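Leucine aminopeptidase (Fimbriiglobus ruber, PDB 7D1B) probably catalyses the zinc-dependent cyclisation of N-terminal glutamine, as a glutaminyl cyclase related to the M28 aminopeptidases. Local coordinates at residues A136-Q139 against N145-K148; A153-A158 against G186-L191; A268-N273 against G320-D325; F303-K306 against S312-P315. All blocks are in the same frame, centred on the assembly; numbering follows the deposited sequence. Where two conformers were deposited one is given.

Interactions 1, 2 and 4 gather around the zinc site, whereas interaction 3 lies away from it on helix 320-336. Interactions 2, 3 and 4 are buried; interaction 1 is only partly buried. Interactions 1 and 4 each brace a single loop, one before helix 153-167 and the other before helix 320-336. Interaction 4 also bonds directly to interaction 2, through Asp-313 OD1 and Asn-154 N. The chemistry follows the place: an aromatic T and a bridging water in the outer loop, metal coordination at the centre, one short phenol-carboxylate bond beside it, and a water-mediated polar seam where a turn meets a helix in interaction 3.

Interaction 1: residues A136-Q139 against N145-K148; sequences AAHQ and NWRK
The indole of Trp-146 carries the imidazole of His-138 on one face: His-138 CD2 stands 3.5 Å above the indole plane, displaced toward the rim. The two planes are 89° apart, and the centroids of the His-138 ring and the six-membered ring of Trp-146 are 4.6 Å apart, which defines a T-shaped stack in which the imidazole turns its edge to the indole. Ala-136 CB lies over the rim of one imidazole face, and it also packs on Trp-146 CB at 4.0 Å. Ala-137 is the centre of an inverse gamma turn, and its O approaches Trp-146 CD1 obliquely at 3.4 Å. With CG of Trp-146 set beside its own backbone N (chi1 -64°), the indole extends along the 136-139 segment. Its NE1 bonds to Glu-140 O, which fixes the rotation of the ring. Across the backbone, a water accepts from Ala-137 N at 2.9 Å and donates to Asn-145 O and Lys-148 O, standing in for a direct hydrogen bond between the segments. Were Trp-146 replaced by alanine, the edge of His-138 would probably lose its aromatic face and Glu-140 O its indole donor. His-138 ND1 bonds to Arg-134, which in turn bridges to the zinc ligand Glu-188; the edge-to-face stack is thus likely to steady a histidine linked to the metal site through an arginine.

Interaction 2: residues A153-A158 against G186-L191; sequences ANDGTA and GEEYIL. With ZN (zinc ion), chain B.
Asp-155 and Glu-188 reach toward each other from opposite directions and meet at the zinc ion, their carboxylate planes turned 52° apart. Asp-155 OD2 binds the metal at 2.0 Å, and Glu-188 OE2 binds it at 1.9 Å. The two oxygens, Asp-155 OD2 and Glu-188 OE2, are 3.2 Å apart, a separation set by their shared metal and not by a hydrogen bond. A water at 2.1 Å from the zinc and His-309 NE2 complete the site; one zinc held by aspartate, glutamate, histidine and water is consistent with a single-zinc glutaminyl cyclase site on the M28 framework. Asp-155 directs its carboxylate to the metal with CG anti to the backbone N (chi1 -176°). Glu-188 instead places CG between its N and carbonyl carbon (chi1 58°), then runs extended to the zinc. Glu-188 OE1 lies farther from the zinc, at 2.7 Å, and is held by a salt bridge to Arg-134. The second oxygen of Asp-155, OD1, bonds to His-130 NE2, so each carboxylate is fixed by a second-shell partner. Glu-187 OE1 approaches Asp-155 OD1 to 4.5 Å, adding a third acidic group to this buried site. Asp-155 lies on helix 153-167, which packs against helix 51-63, while Glu-188 sits in the loop after strand 178-184; His-130, from the adjacent parallel strand 123-130, also touches Glu-188, setting both ligands beside the central sheet.

Interaction 3: residues A268-N273 against G320-D325; sequences AKSFVN and GKQMVD
Ala-268 sets its methyl against the side chain of Asp-325, with Ala-268 CB 3.8 Å from Asp-325 CB. The motif is a type I beta turn, Ala-268 to Phe-271, docked on the first turns of helix 320-336; it joins the chain after helix 253-266 to the C-terminal helix of the M28-family fold, away from the zinc. Beyond the methyl the contact is polar. Ser-270 points at the helix, and its OG accepts a bond from Gln-322 NE2. At 2.9 Å and an N-H...O angle of 163° this bond is fairly straight, and OG lies only 5° out of the amide plane of Gln-322. The bend of the glutamine chain at chi2 (61°) carries its amide across to the serine. NE2 also donates to Phe-235 O, so the two bonds from NE2 fix which way the amide faces; OE1 bonds to a glycerol, probably from the crystallisation liquor. Lys-321 NZ forms a salt bridge to Asp-325 OD1 at 2.7 Å, using its syn lone pair, while OD2 faces two waters between the turn and the helix. One accepts from Lys-269 N and lies 2.7 Å from Asp-325 OD2. The other accepts from Ser-270 N and sits near both Gln-322 OE1 and Asp-325 OD2. The N-H groups of Lys-269 and Ser-270 thereby reach the helix through solvent. Underneath, Phe-271 packs on Val-326 and Val-329 of the same helix and meets Trp-260 edge to face. At the turn's start, Ala-268 CA lies 3.7 Å from Asp-325 OD2.

Interaction 4: residues F303-K306 against S312-P315; sequences FDYK and SDTP
Asp-313 is the centre of an inverse gamma turn, closed by a weak bond from Thr-314 N to Ser-312 O, and it meets Tyr-305 from the other limb of the same irregular loop. The contact rests on one short bond: Tyr-305 OH donates to Asp-313 OD1 at 2.6 Å. The phenol and the carboxylate cross at about a right angle as side chains, with ring and carboxylate planes 72° apart. OD1 lies near the plane of the ring at its edge, 3.4 Å from Tyr-305 CE2, while the hydroxyl approaches from above the carboxylate plane, 51° out of it. Tyr-305 extends with CG opposite its backbone N (chi1 175°), which sends the ring straight out from the loop to the aspartate. Asn-154 and the His-237 ring also touch the phenol. Asp-313 OD1 accepts from Asn-154 N as well, so two donors grip the same oxygen; separately, the backbone of Asp-313 pairs with that of Ala-153, and together these bonds tie the loop to the start of the metal-binding segment. A phenylalanine in place of Tyr-305 would probably leave OD1 with one donor fewer and allow the carboxylate to turn more freely. Asp-313 approaches the zinc ligand Asp-155 to about 4 Å between side chains and lies about 7 Å from the metal. The phenol bond therefore probably steadies the aspartate that receives the backbone N-H of Asn-154, the residue just before the zinc ligand Asp-155.

Interaction 1: residues A136-Q139 against N145-K148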
# COMPACT_ATOMS: atom_id res chain seq x y z
N ALA A 136 -2.68 18.54 1.55
CA ALA A 136 -1.84 19.42 2.36
C ALA A 136 -1.19 18.61 3.47
O ALA A 136 -1.73 17.58 3.91
CB ALA A 136 -2.64 20.57 2.98
N ALA A 137 -0.04 19.10 3.93
CA ALA A 137 0.68 18.51 5.06
C ALA A 137 0.03 19.03 6.34
O ALA A 137 0.50 19.95 7.00
CB ALA A 137 2.16 18.89 4.99
N HIS A 138 -1.11 18.42 6.68
CA HIS A 138 -1.97 18.99 7.72
C HIS A 138 -1.40 18.88 9.13
O HIS A 138 -1.98 19.49 10.05
CB HIS A 138 -3.35 18.36 7.70
CG HIS A 138 -4.22 18.84 6.58
ND1 HIS A 138 -4.79 17.98 5.67
CD2 HIS A 138 -4.63 20.08 6.25
CE1 HIS A 138 -5.53 18.68 4.82
NE2 HIS A 138 -5.44 19.96 5.15
N GLN A 139 -0.30 18.15 9.35
CA GLN A 139 0.33 18.18 10.67
C GLN A 139 1.24 19.38 10.86
O GLN A 139 1.68 19.63 11.99
CB GLN A 139 1.07 16.88 10.98
CG GLN A 139 0.12 15.72 11.23
CD GLN A 139 -0.69 15.87 12.50
OE1 GLN A 139 -0.13 16.10 13.56
NE2 GLN A 139 -2.00 15.75 12.38
N ASN A 145 2.00 26.74 5.67
CA ASN A 145 2.63 25.56 5.08
C ASN A 145 1.63 24.59 4.47
O ASN A 145 2.05 23.70 3.72
CB ASN A 145 3.50 24.85 6.11
CG ASN A 145 4.77 25.60 6.39
OD1 ASN A 145 5.28 26.30 5.51
ND2 ASN A 145 5.29 25.48 7.60
N TRP A 146 0.34 24.73 4.76
CA TRP A 146 -0.66 23.93 4.06
C TRP A 146 -0.80 24.33 2.61
O TRP A 146 -1.48 23.62 1.86
CB TRP A 146 -2.01 24.05 4.74
CG TRP A 146 -2.06 23.50 6.14
CD1 TRP A 146 -1.01 23.04 6.90
CD2 TRP A 146 -3.24 23.36 6.94
NE1 TRP A 146 -1.48 22.62 8.12
CE2 TRP A 146 -2.84 22.81 8.17
CE3 TRP A 146 -4.60 23.64 6.73
CZ2 TRP A 146 -3.75 22.52 9.19
CZ3 TRP A 146 -5.50 23.36 7.75
CH2 TRP A 146 -5.07 22.81 8.96
N ARG A 147 -0.18 25.43 2.19
CA ARG A 147 -0.28 25.84 0.80
C ARG A 147 0.87 25.33 -0.05
O ARG A 147 0.89 25.56 -1.26
CB ARG A 147 -0.32 27.37 0.72
CG ARG A 147 -1.32 27.99 1.68
CD ARG A 147 -2.29 28.95 0.99
NE ARG A 147 -1.90 30.36 1.06
CZ ARG A 147 -0.79 30.90 0.55
NH1 ARG A 147 -0.57 32.20 0.70
NH2 ARG A 147 0.08 30.18 -0.15
N LYS A 148 1.81 24.63 0.55
CA LYS A 148 2.97 24.13 -0.16
C LYS A 148 2.76 22.69 -0.62
O LYS A 148 1.96 21.96 -0.03
CB LYS A 148 4.20 24.20 0.75
CG LYS A 148 4.52 25.64 1.15
CD LYS A 148 5.74 25.73 2.06
CE LYS A 148 6.14 27.18 2.31
NZ LYS A 148 7.30 27.26 3.24
O HOH W 1 1.12 21.30 2.51

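Interaction 2: residues A153-A158 against G186-L191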
# COMPACT_ATOMS: atom_id res chain seq x y z
N ALA A 153 6.31 11.14 0.65
CA ALA A 153 7.21 10.09 0.16
C ALA A 153 6.96 8.74 0.82
O ALA A 153 6.99 7.70 0.15
CB ALA A 153 8.66 10.49 0.36
N ASN A 154 6.76 8.72 2.14
CA ASN A 154 6.58 7.48 2.88
C ASN A 154 5.11 7.10 3.03
O ASN A 154 4.79 6.21 3.81
CB ASN A 154 7.23 7.62 4.26
CG ASN A 154 7.44 6.28 4.97
OD1 ASN A 154 7.71 5.25 4.34
ND2 ASN A 154 7.35 6.31 6.30
N ASP A 155 4.22 7.77 2.32
CA ASP A 155 2.79 7.70 2.60
C ASP A 155 2.11 7.46 1.26
O ASP A 155 1.85 8.40 0.49
CB ASP A 155 2.42 9.00 3.29
CG ASP A 155 0.98 9.05 3.75
OD1 ASP A 155 0.16 8.19 3.38
OD2 ASP A 155 0.65 10.02 4.51
N GLY A 156 1.85 6.20 0.95
CA GLY A 156 1.39 5.78 -0.37
C GLY A 156 2.52 5.63 -1.36
O GLY A 156 2.72 4.56 -1.93
N THR A 157 3.31 6.70 -1.54
CA THR A 157 4.32 6.72 -2.60
C THR A 157 5.27 5.55 -2.45
O THR A 157 5.58 4.86 -3.43
CB THR A 157 5.09 8.04 -2.56
OG1 THR A 157 4.17 9.13 -2.45
CG2 THR A 157 5.90 8.19 -3.82
N ALA A 158 5.77 5.31 -1.23
CA ALA A 158 6.76 4.26 -1.05
C ALA A 158 6.18 2.88 -1.34
O ALA A 158 6.92 2.00 -1.79
CB ALA A 158 7.36 4.31 0.35
N GLY A 186 -7.82 7.94 -3.68
CA GLY A 186 -8.77 8.57 -2.78
C GLY A 186 -8.72 8.07 -1.36
O GLY A 186 -9.75 8.10 -0.66
N GLU A 187 -7.55 7.63 -0.88
CA GLU A 187 -7.47 7.29 0.54
C GLU A 187 -7.62 8.54 1.40
O GLU A 187 -8.27 8.49 2.44
CB GLU A 187 -6.17 6.59 0.89
CG GLU A 187 -6.17 6.07 2.33
CD GLU A 187 -5.17 6.74 3.19
OE1 GLU A 187 -4.14 7.23 2.68
OE2 GLU A 187 -5.43 6.77 4.40
N GLU A 188 -7.00 9.64 1.00
CA GLU A 188 -6.99 10.83 1.84
C GLU A 188 -7.00 12.10 0.98
O GLU A 188 -6.13 12.97 1.06
CB GLU A 188 -5.88 10.79 2.89
CG GLU A 188 -4.47 10.64 2.37
CD GLU A 188 -3.48 10.60 3.52
OE1 GLU A 188 -3.88 10.93 4.68
OE2 GLU A 188 -2.30 10.21 3.31
N TYR A 189 -8.07 12.21 0.19
CA TYR A 189 -8.37 13.41 -0.59
C TYR A 189 -9.01 14.44 0.33
O TYR A 189 -10.19 14.80 0.22
CB TYR A 189 -9.26 13.01 -1.76
CG TYR A 189 -9.68 14.14 -2.67
CD1 TYR A 189 -8.74 14.92 -3.32
CD2 TYR A 189 -11.02 14.42 -2.89
CE1 TYR A 189 -9.12 15.97 -4.16
CE2 TYR A 189 -11.42 15.45 -3.73
CZ TYR A 189 -10.46 16.22 -4.37
OH TYR A 189 -10.80 17.24 -5.23
N ILE A 190 -8.23 14.89 1.31
CA ILE A 190 -8.75 15.68 2.42
C ILE A 190 -8.53 17.15 2.12
O ILE A 190 -7.42 17.69 2.27
CB ILE A 190 -8.11 15.28 3.76
CG1 ILE A 190 -8.23 13.77 4.00
CG2 ILE A 190 -8.73 16.11 4.90
CD1 ILE A 190 -9.65 13.18 3.91
N LEU A 191 -9.60 17.82 1.68
CA LEU A 191 -9.55 19.26 1.45
C LEU A 191 -9.92 20.03 2.70
O LEU A 191 -9.37 21.11 2.94
CB LEU A 191 -10.47 19.62 0.27
CG LEU A 191 -10.07 18.97 -1.06
CD1 LEU A 191 -11.16 19.10 -2.11
CD2 LEU A 191 -8.75 19.54 -1.57
ZN ZN B . -1.26 10.16 4.96
O HOH W 2 -1.49 8.63 6.39

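Interaction 3: residues A268-N273 against G320-D325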
# COMPACT_ATOMS: atom_id res chain seq x y z
N ALA A 268 14.23 -9.32 8.75
CA ALA A 268 13.64 -7.99 8.62
C ALA A 268 13.31 -7.51 10.02
O ALA A 268 12.25 -7.81 10.58
CB ALA A 268 12.41 -8.06 7.74
N LYS A 269 14.26 -6.78 10.62
CA LYS A 269 14.17 -6.45 12.05
C LYS A 269 13.10 -5.42 12.35
O LYS A 269 12.73 -5.26 13.52
CB LYS A 269 15.53 -5.93 12.53
CG LYS A 269 16.69 -6.88 12.34
CD LYS A 269 16.56 -8.03 13.33
CE LYS A 269 17.60 -9.12 13.15
NZ LYS A 269 18.97 -8.62 13.34
N SER A 270 12.57 -4.73 11.34
CA SER A 270 11.50 -3.78 11.60
C SER A 270 10.20 -4.44 12.06
O SER A 270 9.38 -3.77 12.69
CB SER A 270 11.22 -2.93 10.36
OG SER A 270 10.77 -3.71 9.26
N PHE A 271 9.98 -5.72 11.75
CA PHE A 271 8.73 -6.38 12.14
C PHE A 271 8.86 -6.82 13.59
O PHE A 271 9.64 -7.73 13.89
CB PHE A 271 8.43 -7.58 11.25
CG PHE A 271 8.03 -7.22 9.83
CD1 PHE A 271 9.00 -6.86 8.87
CD2 PHE A 271 6.69 -7.21 9.46
CE1 PHE A 271 8.63 -6.54 7.58
CE2 PHE A 271 6.32 -6.88 8.15
CZ PHE A 271 7.29 -6.53 7.22
N VAL A 272 8.14 -6.16 14.49
CA VAL A 272 8.28 -6.39 15.93
C VAL A 272 7.01 -7.03 16.48
O VAL A 272 5.89 -6.69 16.08
CB VAL A 272 8.64 -5.10 16.70
CG1 VAL A 272 9.96 -4.51 16.14
CG2 VAL A 272 7.53 -4.06 16.68
N ASN A 273 7.19 -7.95 17.43
CA ASN A 273 6.07 -8.60 18.12
C ASN A 273 5.65 -7.73 19.30
O ASN A 273 5.88 -8.06 20.46
CB ASN A 273 6.44 -10.02 18.52
CG ASN A 273 6.31 -10.97 17.35
OD1 ASN A 273 7.13 -10.96 16.43
ND2 ASN A 273 5.25 -11.75 17.33
N GLY A 320 16.40 2.42 1.55
CA GLY A 320 16.34 1.33 0.58
C GLY A 320 16.42 -0.04 1.23
O GLY A 320 15.76 -0.98 0.79
N LYS A 321 17.24 -0.17 2.29
CA LYS A 321 17.32 -1.45 2.99
C LYS A 321 15.99 -1.81 3.62
O LYS A 321 15.57 -2.97 3.58
CB LYS A 321 18.42 -1.40 4.05
CG LYS A 321 18.29 -2.51 5.13
CD LYS A 321 18.79 -3.90 4.79
CE LYS A 321 18.62 -4.79 6.02
NZ LYS A 321 18.54 -6.22 5.66
N GLN A 322 15.30 -0.83 4.20
CA GLN A 322 13.98 -1.09 4.76
C GLN A 322 13.00 -1.53 3.68
O GLN A 322 12.21 -2.47 3.88
CB GLN A 322 13.50 0.16 5.48
CG GLN A 322 12.10 0.06 6.09
CD GLN A 322 11.95 -1.03 7.14
OE1 GLN A 322 12.93 -1.49 7.74
NE2 GLN A 322 10.71 -1.44 7.38
N MET A 323 13.05 -0.88 2.51
CA MET A 323 12.19 -1.29 1.40
C MET A 323 12.47 -2.73 0.99
O MET A 323 11.55 -3.51 0.76
CB MET A 323 12.38 -0.36 0.21
CG MET A 323 11.92 1.03 0.50
SD MET A 323 11.80 2.13 -0.89
CE MET A 323 10.45 1.46 -1.86
N VAL A 324 13.75 -3.10 0.87
CA VAL A 324 14.13 -4.45 0.47
C VAL A 324 13.65 -5.47 1.50
O VAL A 324 13.15 -6.54 1.14
CB VAL A 324 15.66 -4.53 0.24
CG1 VAL A 324 16.13 -5.99 0.21
CG2 VAL A 324 16.05 -3.79 -1.04
N ASP A 325 13.82 -5.16 2.79
CA ASP A 325 13.36 -6.08 3.83
C ASP A 325 11.87 -6.34 3.70
O ASP A 325 11.41 -7.49 3.74
CB ASP A 325 13.63 -5.49 5.21
CG ASP A 325 15.04 -5.68 5.71
OD1 ASP A 325 15.88 -6.31 5.03
OD2 ASP A 325 15.31 -5.17 6.80
O HOH W 3 16.34 -5.26 9.29
O HOH W 4 13.32 -4.22 8.43

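Interaction 4: residues F303-K306 against S312-P315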
# COMPACT_ATOMS: atom_id res chain seq x y z
N PHE A 303 2.98 3.75 12.62
CA PHE A 303 2.19 4.96 12.69
C PHE A 303 2.88 6.05 13.48
O PHE A 303 2.36 7.17 13.53
CB PHE A 303 0.80 4.62 13.25
CG PHE A 303 -0.28 5.66 12.99
CD1 PHE A 303 -0.30 6.46 11.84
CD2 PHE A 303 -1.29 5.83 13.92
CE1 PHE A 303 -1.32 7.39 11.63
CE2 PHE A 303 -2.31 6.76 13.71
CZ PHE A 303 -2.32 7.54 12.57
N ASP A 304 4.04 5.77 14.08
CA ASP A 304 4.83 6.80 14.73
C ASP A 304 5.84 7.47 13.81
O ASP A 304 6.65 8.27 14.27
CB ASP A 304 5.50 6.24 15.99
CG ASP A 304 4.50 5.85 17.05
OD1 ASP A 304 3.49 6.57 17.22
OD2 ASP A 304 4.71 4.80 17.69
N TYR A 305 5.78 7.20 12.51
CA TYR A 305 6.65 7.88 11.55
C TYR A 305 6.69 9.37 11.85
O TYR A 305 5.66 10.05 11.90
CB TYR A 305 6.08 7.67 10.16
CG TYR A 305 6.81 8.41 9.05
CD1 TYR A 305 8.20 8.38 8.96
CD2 TYR A 305 6.09 9.11 8.09
CE1 TYR A 305 8.86 9.03 7.91
CE2 TYR A 305 6.74 9.76 7.05
CZ TYR A 305 8.12 9.71 6.96
OH TYR A 305 8.78 10.33 5.92
N LYS A 306 7.91 9.89 12.04
CA LYS A 306 8.04 11.23 12.58
C LYS A 306 7.71 12.33 11.58
O LYS A 306 7.46 13.46 12.00
CB LYS A 306 9.43 11.47 13.18
CG LYS A 306 10.54 11.51 12.19
CD LYS A 306 11.88 11.74 12.88
CE LYS A 306 12.24 10.55 13.76
NZ LYS A 306 13.65 10.65 14.25
N SER A 312 8.37 17.60 5.43
CA SER A 312 9.60 16.83 5.46
C SER A 312 9.41 15.34 5.13
O SER A 312 10.38 14.59 5.20
CB SER A 312 10.26 17.02 6.83
OG SER A 312 9.31 16.75 7.87
N ASP A 313 8.21 14.91 4.74
CA ASP A 313 8.01 13.53 4.28
C ASP A 313 8.45 13.45 2.82
O ASP A 313 7.64 13.49 1.88
CB ASP A 313 6.54 13.13 4.45
CG ASP A 313 6.26 11.70 4.03
OD1 ASP A 313 7.23 10.91 3.86
OD2 ASP A 313 5.07 11.35 3.86
N THR A 314 9.76 13.35 2.63
CA THR A 314 10.41 13.48 1.33
C THR A 314 11.27 12.26 1.06
O THR A 314 11.52 11.45 1.96
CB THR A 314 11.26 14.76 1.31
OG1 THR A 314 12.12 14.78 2.45
CG2 THR A 314 10.36 15.99 1.34
N PRO A 315 11.75 12.08 -0.19
CA PRO A 315 12.47 10.84 -0.52
C PRO A 315 13.70 10.56 0.33
O PRO A 315 14.06 9.39 0.50
CB PRO A 315 12.82 11.02 -2.01
CG PRO A 315 11.67 11.84 -2.51
CD PRO A 315 11.42 12.85 -1.41